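Side-chain contacts in motility-associated killing factor MakB (Vibrio cholerae serotype O1, PDB 6W1W), which probably acts as one component of a three-component cytotoxin, being structurally similar to the alpha-pore-forming toxins: residues K71-A74 / Q75-S79; Q116-T119 / L120-A124; E157-M160 / V161-A164. All coordinates share one frame; numbering follows the deposited sequence.

Interaction 1: K71-A74 / Q75-S79; sequences KIFA and QIITS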
loop_
_atom_site.group_PDB
_atom_site.type_symbol
_atom_site.label_atom_id
_atom_site.label_comp_id
_atom_site.label_asym_id
_atom_site.label_seq_id
_atom_site.Cartn_x
_atom_site.Cartn_y
_atom_site.Cartn_z
ATOM N N LYS A 71 -12.922 4.168 -0.675
ATOM C CA LYS A 71 -14.202 3.494 -0.867
ATOM C C LYS A 71 -14.042 1.979 -0.801
ATOM O O LYS A 71 -14.817 1.294 -0.125
ATOM C CB LYS A 71 -14.819 3.908 -2.203
ATOM C CG LYS A 71 -15.412 5.311 -2.234
ATOM C CD LYS A 71 -16.155 5.557 -3.546
ATOM C CE LYS A 71 -16.950 6.858 -3.517
ATOM N NZ LYS A 71 -16.074 8.063 -3.482
ATOM N N ILE A 72 -13.041 1.440 -1.503
ATOM C CA ILE A 72 -12.853 -0.008 -1.553
ATOM C C ILE A 72 -12.416 -0.539 -0.196
ATOM O O ILE A 72 -12.858 -1.610 0.239
ATOM C CB ILE A 72 -11.846 -0.377 -2.659
ATOM C CG1 ILE A 72 -12.405 -0.026 -4.038
ATOM C CG2 ILE A 72 -11.493 -1.854 -2.599
ATOM C CD1 ILE A 72 -13.608 -0.851 -4.432
ATOM N N PHE A 73 -11.546 0.198 0.498
ATOM C CA PHE A 73 -11.053 -0.261 1.794
ATOM C C PHE A 73 -12.180 -0.336 2.817
ATOM O O PHE A 73 -12.345 -1.353 3.499
ATOM C CB PHE A 73 -9.935 0.656 2.287
ATOM C CG PHE A 73 -9.434 0.314 3.658
ATOM C CD1 PHE A 73 -9.484 1.248 4.680
ATOM C CD2 PHE A 73 -8.922 -0.946 3.930
ATOM C CE1 PHE A 73 -9.027 0.939 5.947
ATOM C CE2 PHE A 73 -8.463 -1.263 5.194
ATOM C CZ PHE A 73 -8.516 -0.317 6.204
ATOM N N ALA A 74 -12.976 0.732 2.933
ATOM C CA ALA A 74 -14.150 0.684 3.799
ATOM C C ALA A 74 -15.135 -0.385 3.348
ATOM O O ALA A 74 -15.911 -0.899 4.162
ATOM C CB ALA A 74 -14.836 2.050 3.833
ATOM N N GLN A 75 -15.126 -0.728 2.059
ATOM C CA GLN A 75 -16.040 -1.753 1.567
ATOM C C GLN A 75 -15.617 -3.143 2.025
ATOM O O GLN A 75 -16.470 -3.989 2.311
ATOM C CB GLN A 75 -16.117 -1.673 0.042
ATOM C CG GLN A 75 -16.794 -2.837 -0.668
ATOM C CD GLN A 75 -16.787 -2.665 -2.180
ATOM O OE1 GLN A 75 -17.054 -1.577 -2.692
ATOM N NE2 GLN A 75 -16.453 -3.733 -2.898
ATOM N N ILE A 76 -14.310 -3.393 2.122
ATOM C CA ILE A 76 -13.822 -4.683 2.597
ATOM C C ILE A 76 -13.765 -4.738 4.124
ATOM O O ILE A 76 -13.999 -5.799 4.714
ATOM C CB ILE A 76 -12.452 -4.977 1.961
ATOM C CG1 ILE A 76 -12.640 -5.367 0.489
ATOM C CG2 ILE A 76 -11.725 -6.067 2.719
ATOM C CD1 ILE A 76 -11.356 -5.637 -0.247
ATOM N N ILE A 77 -13.475 -3.612 4.777
ATOM C CA ILE A 77 -13.590 -3.538 6.232
ATOM C C ILE A 77 -14.999 -3.920 6.661
ATOM O O ILE A 77 -15.200 -4.852 7.448
ATOM C CB ILE A 77 -13.221 -2.129 6.734
ATOM C CG1 ILE A 77 -11.717 -1.867 6.598
ATOM C CG2 ILE A 77 -13.691 -1.928 8.178
ATOM C CD1 ILE A 77 -10.883 -2.423 7.718
ATOM N N THR A 78 -16.000 -3.213 6.129
ATOM C CA THR A 78 -17.377 -3.436 6.550
ATOM C C THR A 78 -17.913 -4.796 6.111
ATOM O O THR A 78 -18.908 -5.264 6.678
ATOM C CB THR A 78 -18.278 -2.319 6.015
ATOM O OG1 THR A 78 -19.521 -2.321 6.726
ATOM C CG2 THR A 78 -18.558 -2.512 4.530
ATOM N N SER A 79 -17.280 -5.447 5.131
ATOM C CA SER A 79 -17.784 -6.740 4.673
ATOM C C SER A 79 -17.626 -7.812 5.745
ATOM O O SER A 79 -18.476 -8.704 5.857
ATOM C CB SER A 79 -17.082 -7.163 3.382
ATOM O OG SER A 79 -15.730 -7.515 3.609
#
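The carbonyl oxygen of Phe73 is approached by two backbone donors, and they hold it very unequally. Ile77 N lies 2.8 Å from Phe73 O with an N-H...O angle of 170°, a nearly straight alpha-helical bond, whereas Ile76 N makes only a weak second bond to the same Phe73 O at 3.1 Å. The i-to-i+4 ladder continues with Gln75 N to Lys71 O, Ile76 N to Ile72 O and Thr78 N to Ala74 O. One turn apart, Phe73 and Ile77 emerge on the same stripe of the helix. The phenyl group swings out with CG anti to the backbone N (chi1 176°), which turns it along the helix toward the later residue. Ile77 CG1 then sits over one ring face, 3.7 Å from the ring centroid and 18° off the normal, a CH-pi contact. Beyond it, Ile77 CD1 comes within 3.5 Å of Phe73 CZ; CG1 covers the face, while CD1 lies out past the rim at CZ. Ile72 and Gln75 illustrate another use of proximity, running side by side in the same direction with Ile72 CD1 3.9 Å from Gln75 OE1, an apolar methyl beside an amide oxygen. Further along, Ser79 turns its hydroxyl back onto the chain and donates from OG to Ile76 O at 2.7 Å, satisfying a buried polar group locally. Helix 69-90 is enclosed on several sides here: Ile72, Gln75 and Ser79 touch helix 100-151, and Ile76 packs on Leu280 and Leu283 of helix 276-302. The Phe73 ring also meets the Phe23 ring, while Ile77 rests on Val330 and Ile333 of helix 316-333.

Interaction 2: Q116-T119 / L120-A124; sequences QNIT and LTNEA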
loop_
_atom_site.group_PDB
_atom_site.type_symbol
_atom_site.label_atom_id
_atom_site.label_comp_id
_atom_site.label_asym_id
_atom_site.label_seq_id
_atom_site.Cartn_x
_atom_site.Cartn_y
_atom_site.Cartn_z
ATOM N N GLN A 116 -22.790 -11.564 -2.140
ATOM C CA GLN A 116 -22.455 -10.158 -2.346
ATOM C C GLN A 116 -20.994 -9.887 -2.017
ATOM O O GLN A 116 -20.311 -9.160 -2.746
ATOM C CB GLN A 116 -23.350 -9.258 -1.494
ATOM C CG GLN A 116 -24.828 -9.329 -1.809
ATOM C CD GLN A 116 -25.647 -8.417 -0.916
ATOM O OE1 GLN A 116 -26.752 -8.766 -0.497
ATOM N NE2 GLN A 116 -25.107 -7.239 -0.620
ATOM N N ASN A 117 -20.500 -10.462 -0.917
ATOM C CA ASN A 117 -19.144 -10.167 -0.469
ATOM C C ASN A 117 -18.110 -10.677 -1.465
ATOM O O ASN A 117 -17.148 -9.974 -1.785
ATOM C CB ASN A 117 -18.900 -10.770 0.916
ATOM C CG ASN A 117 -19.598 -9.993 2.022
ATOM O OD1 ASN A 117 -20.012 -8.848 1.826
ATOM N ND2 ASN A 117 -19.727 -10.614 3.193
ATOM N N ILE A 118 -18.292 -11.898 -1.973
ATOM C CA ILE A 118 -17.323 -12.440 -2.925
ATOM C C ILE A 118 -17.372 -11.681 -4.246
ATOM O O ILE A 118 -16.337 -11.459 -4.881
ATOM C CB ILE A 118 -17.538 -13.953 -3.121
ATOM C CG1 ILE A 118 -16.818 -14.454 -4.373
ATOM C CG2 ILE A 118 -18.997 -14.293 -3.198
ATOM C CD1 ILE A 118 -16.934 -15.945 -4.583
ATOM N N THR A 119 -18.561 -11.252 -4.672
ATOM C CA THR A 119 -18.657 -10.463 -5.896
ATOM C C THR A 119 -17.912 -9.140 -5.757
ATOM O O THR A 119 -17.011 -8.835 -6.545
ATOM C CB THR A 119 -20.127 -10.232 -6.255
ATOM O OG1 THR A 119 -20.677 -11.430 -6.822
ATOM C CG2 THR A 119 -20.259 -9.097 -7.260
ATOM N N LEU A 120 -18.262 -8.345 -4.742
ATOM C CA LEU A 120 -17.640 -7.035 -4.570
ATOM C C LEU A 120 -16.149 -7.128 -4.259
ATOM O O LEU A 120 -15.443 -6.121 -4.371
ATOM C CB LEU A 120 -18.365 -6.253 -3.473
ATOM C CG LEU A 120 -19.601 -5.441 -3.880
ATOM C CD1 LEU A 120 -19.263 -4.455 -4.998
ATOM C CD2 LEU A 120 -20.769 -6.341 -4.278
ATOM N N THR A 121 -15.655 -8.307 -3.874
ATOM C CA THR A 121 -14.215 -8.493 -3.723
ATOM C C THR A 121 -13.541 -8.660 -5.079
ATOM O O THR A 121 -12.534 -8.004 -5.367
ATOM C CB THR A 121 -13.913 -9.703 -2.834
ATOM O OG1 THR A 121 -14.292 -9.420 -1.482
ATOM C CG2 THR A 121 -12.430 -10.045 -2.875
ATOM N N ASN A 122 -14.090 -9.533 -5.929
ATOM C CA ASN A 122 -13.501 -9.754 -7.246
ATOM C C ASN A 122 -13.587 -8.511 -8.122
ATOM O O ASN A 122 -12.746 -8.323 -9.010
ATOM C CB ASN A 122 -14.179 -10.936 -7.935
ATOM C CG ASN A 122 -13.846 -12.256 -7.273
ATOM O OD1 ASN A 122 -12.780 -12.407 -6.672
ATOM N ND2 ASN A 122 -14.755 -13.221 -7.378
ATOM N N GLU A 123 -14.590 -7.662 -7.901
ATOM C CA GLU A 123 -14.629 -6.382 -8.599
ATOM C C GLU A 123 -13.607 -5.405 -8.034
ATOM O O GLU A 123 -13.087 -4.560 -8.769
ATOM C CB GLU A 123 -16.033 -5.778 -8.534
ATOM C CG GLU A 123 -17.074 -6.560 -9.323
ATOM C CD GLU A 123 -18.406 -5.842 -9.411
ATOM O OE1 GLU A 123 -18.541 -4.748 -8.819
ATOM O OE2 GLU A 123 -19.319 -6.375 -10.076
ATOM N N ALA A 124 -13.299 -5.510 -6.742
ATOM C CA ALA A 124 -12.257 -4.662 -6.177
ATOM C C ALA A 124 -10.886 -5.029 -6.723
ATOM O O ALA A 124 -10.003 -4.168 -6.810
ATOM C CB ALA A 124 -12.253 -4.761 -4.653
#
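Two pairs four residues apart, Ile118 with Asn122 and Thr119 with Glu123, run alongside each other on adjacent stripes of the helix, each pair pointing one way. Ile118 carries CG1 anti to the backbone N (chi1 164°), and this carbon comes to 3.8 Å from Asn122 ND2, an apolar flank against an amide. In the second pair the methyl does the touching: Thr119 CG2 stands 4.0 Å from Glu123 OE2, a loose contact along an extended glutamate chain. Leu120 instead turns a methyl back over the preceding turn, with CD2 close to the carbonyl of Gln116. Thr121 provides the polar counterpart. Its hydroxyl lies beside its own backbone N and donates from OG1 to Asn117 O at 2.9 Å, the familiar way in which a threonine buried within a helix pays for its hydroxyl. The same Asn117 O also receives a weak bond from Thr121 N at 3.1 Å, so one carbonyl serves both donors of one residue. Helix 276-302 covers Ile118 with Trp287 and Gln288 and Thr121 with Ser284, while Asn117, Leu120 and Ala124 face helix 69-90, placing this part of helix 100-151 against two helices of the bundle.

Interaction 3: E157-M160 / V161-A164; sequences EQAM and VRIA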
loop_
_atom_site.group_PDB
_atom_site.type_symbol
_atom_site.label_atom_id
_atom_site.label_comp_id
_atom_site.label_asym_id
_atom_site.label_seq_id
_atom_site.Cartn_x
_atom_site.Cartn_y
_atom_site.Cartn_z
ATOM N N GLU A 157 28.227 9.495 -17.972
ATOM C CA GLU A 157 27.392 8.367 -17.572
ATOM C C GLU A 157 27.851 7.786 -16.240
ATOM O O GLU A 157 27.045 7.604 -15.319
ATOM C CB GLU A 157 27.397 7.293 -18.658
ATOM C CG GLU A 157 26.561 6.086 -18.279
ATOM C CD GLU A 157 26.595 4.986 -19.314
ATOM O OE1 GLU A 157 27.596 4.889 -20.054
ATOM O OE2 GLU A 157 25.615 4.212 -19.380
ATOM N N GLN A 158 29.149 7.489 -16.120
ATOM C CA GLN A 158 29.666 6.921 -14.878
ATOM C C GLN A 158 29.382 7.838 -13.694
ATOM O O GLN A 158 28.926 7.377 -12.640
ATOM C CB GLN A 158 31.162 6.654 -15.006
ATOM C CG GLN A 158 31.523 5.720 -16.148
ATOM C CD GLN A 158 32.980 5.287 -16.116
ATOM O OE1 GLN A 158 33.692 5.518 -15.136
ATOM N NE2 GLN A 158 33.430 4.651 -17.193
ATOM N N ALA A 159 29.623 9.143 -13.858
ATOM C CA ALA A 159 29.287 10.101 -12.809
ATOM C C ALA A 159 27.796 10.091 -12.485
ATOM O O ALA A 159 27.408 10.336 -11.336
ATOM C CB ALA A 159 29.731 11.506 -13.222
ATOM N N MET A 160 26.944 9.800 -13.475
ATOM C CA MET A 160 25.505 9.858 -13.242
ATOM C C MET A 160 24.965 8.566 -12.641
ATOM O O MET A 160 24.014 8.602 -11.854
ATOM C CB MET A 160 24.770 10.185 -14.540
ATOM C CG MET A 160 24.863 11.640 -14.949
ATOM S SD MET A 160 23.870 12.002 -16.406
ATOM C CE MET A 160 24.501 10.789 -17.561
ATOM N N VAL A 161 25.541 7.417 -13.007
ATOM C CA VAL A 161 25.098 6.158 -12.410
ATOM C C VAL A 161 25.329 6.177 -10.905
ATOM O O VAL A 161 24.502 5.684 -10.128
ATOM C CB VAL A 161 25.804 4.963 -13.077
ATOM C CG1 VAL A 161 25.380 3.654 -12.415
ATOM C CG2 VAL A 161 25.502 4.928 -14.563
ATOM N N ARG A 162 26.449 6.762 -10.468
ATOM C CA ARG A 162 26.741 6.818 -9.039
ATOM C C ARG A 162 25.740 7.697 -8.301
ATOM O O ARG A 162 25.298 7.354 -7.199
ATOM C CB ARG A 162 28.165 7.324 -8.810
ATOM C CG ARG A 162 29.235 6.491 -9.491
ATOM C CD ARG A 162 30.634 6.925 -9.092
ATOM N NE ARG A 162 31.619 6.505 -10.082
ATOM C CZ ARG A 162 32.240 7.333 -10.916
ATOM N NH1 ARG A 162 31.990 8.636 -10.866
ATOM N NH2 ARG A 162 33.120 6.859 -11.793
ATOM N N ILE A 163 25.370 8.833 -8.894
ATOM C CA ILE A 163 24.418 9.722 -8.236
ATOM C C ILE A 163 23.042 9.073 -8.157
ATOM O O ILE A 163 22.345 9.188 -7.142
ATOM C CB ILE A 163 24.368 11.078 -8.960
ATOM C CG1 ILE A 163 25.722 11.779 -8.866
ATOM C CG2 ILE A 163 23.271 11.955 -8.374
ATOM C CD1 ILE A 163 25.748 13.125 -9.542
ATOM N N ALA A 164 22.627 8.379 -9.218
ATOM C CA ALA A 164 21.328 7.710 -9.190
ATOM C C ALA A 164 21.336 6.508 -8.252
ATOM O O ALA A 164 20.313 6.210 -7.620
ATOM C CB ALA A 164 20.917 7.286 -10.601
#
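From Glu157 to Ala164 the chain makes the opening turns of helix 157-176, with Val161 N bonded to Glu157 O at 2.8 Å, Ala164 N to Met160 O at 3.0 Å, and Arg162 N only weakly to Gln158 O. The long side chain of Arg162 folds back over the preceding turn. It leaves the backbone with CG anti to its carbonyl carbon (chi1 -57°) and stays extended as far as NE, which carries it back along the helix toward the beginning. There the guanidinium lies over the backbone: Gln158 O stands over one of its faces, 3.6 Å above the plane and offset toward the rim, while Arg162 NH1 reaches 3.6 Å from Ala159 CA. Gln158 runs in the same direction as the arginine, but its amide plane stands almost perpendicular to the guanidinium, at 88°. Gln158 OE1 is 3.6 Å from Arg162 NH2, a long approach that amounts to polar proximity. On another stripe, Glu157 and Val161 lie alongside each other through carbon, with Glu157 CG 4.0 Å from Val161 CG2. Ile163 bends CG1 back over Ala159 O, at 3.3 Å. Met160 packs on Trp150 and on Ala253, Ala256 and Ala257 of helix 251-270, and Ile163 on Leu242 and Leu245 of helix 233-245. Met160 and Ile163 thus form a buried apolar side, while Glu157, Gln158 and Arg162 are exposed. For Arg162, whose side chain touches a crystal neighbour that may influence its position, a positive group laid over a carbonyl oxygen may gain a modest electrostatic attraction, without the directional grip of a salt bridge.

How the interactions relate
Interactions 1 and 2 are two faces of one interhelical junction, although each is local to its own helix. Their centres lie 10 Å apart, and helices 69-90 and 100-151, consecutive in the chain, meet where Gln75 NE2 approaches Leu120 O at 3.0 Å and Ile72 CG2 packs on Ala124 CB at 3.6 Å. Interaction 3 belongs to a distant part of the elongated molecule, on the opposite side of the chain's centre, about 45 Å from interaction 1 and 47 Å from interaction 2 between centres. Long helix 100-151 nevertheless spans the gap: it carries interaction 2 and, near its far end, brings Trp150 against Glu157 and Met160.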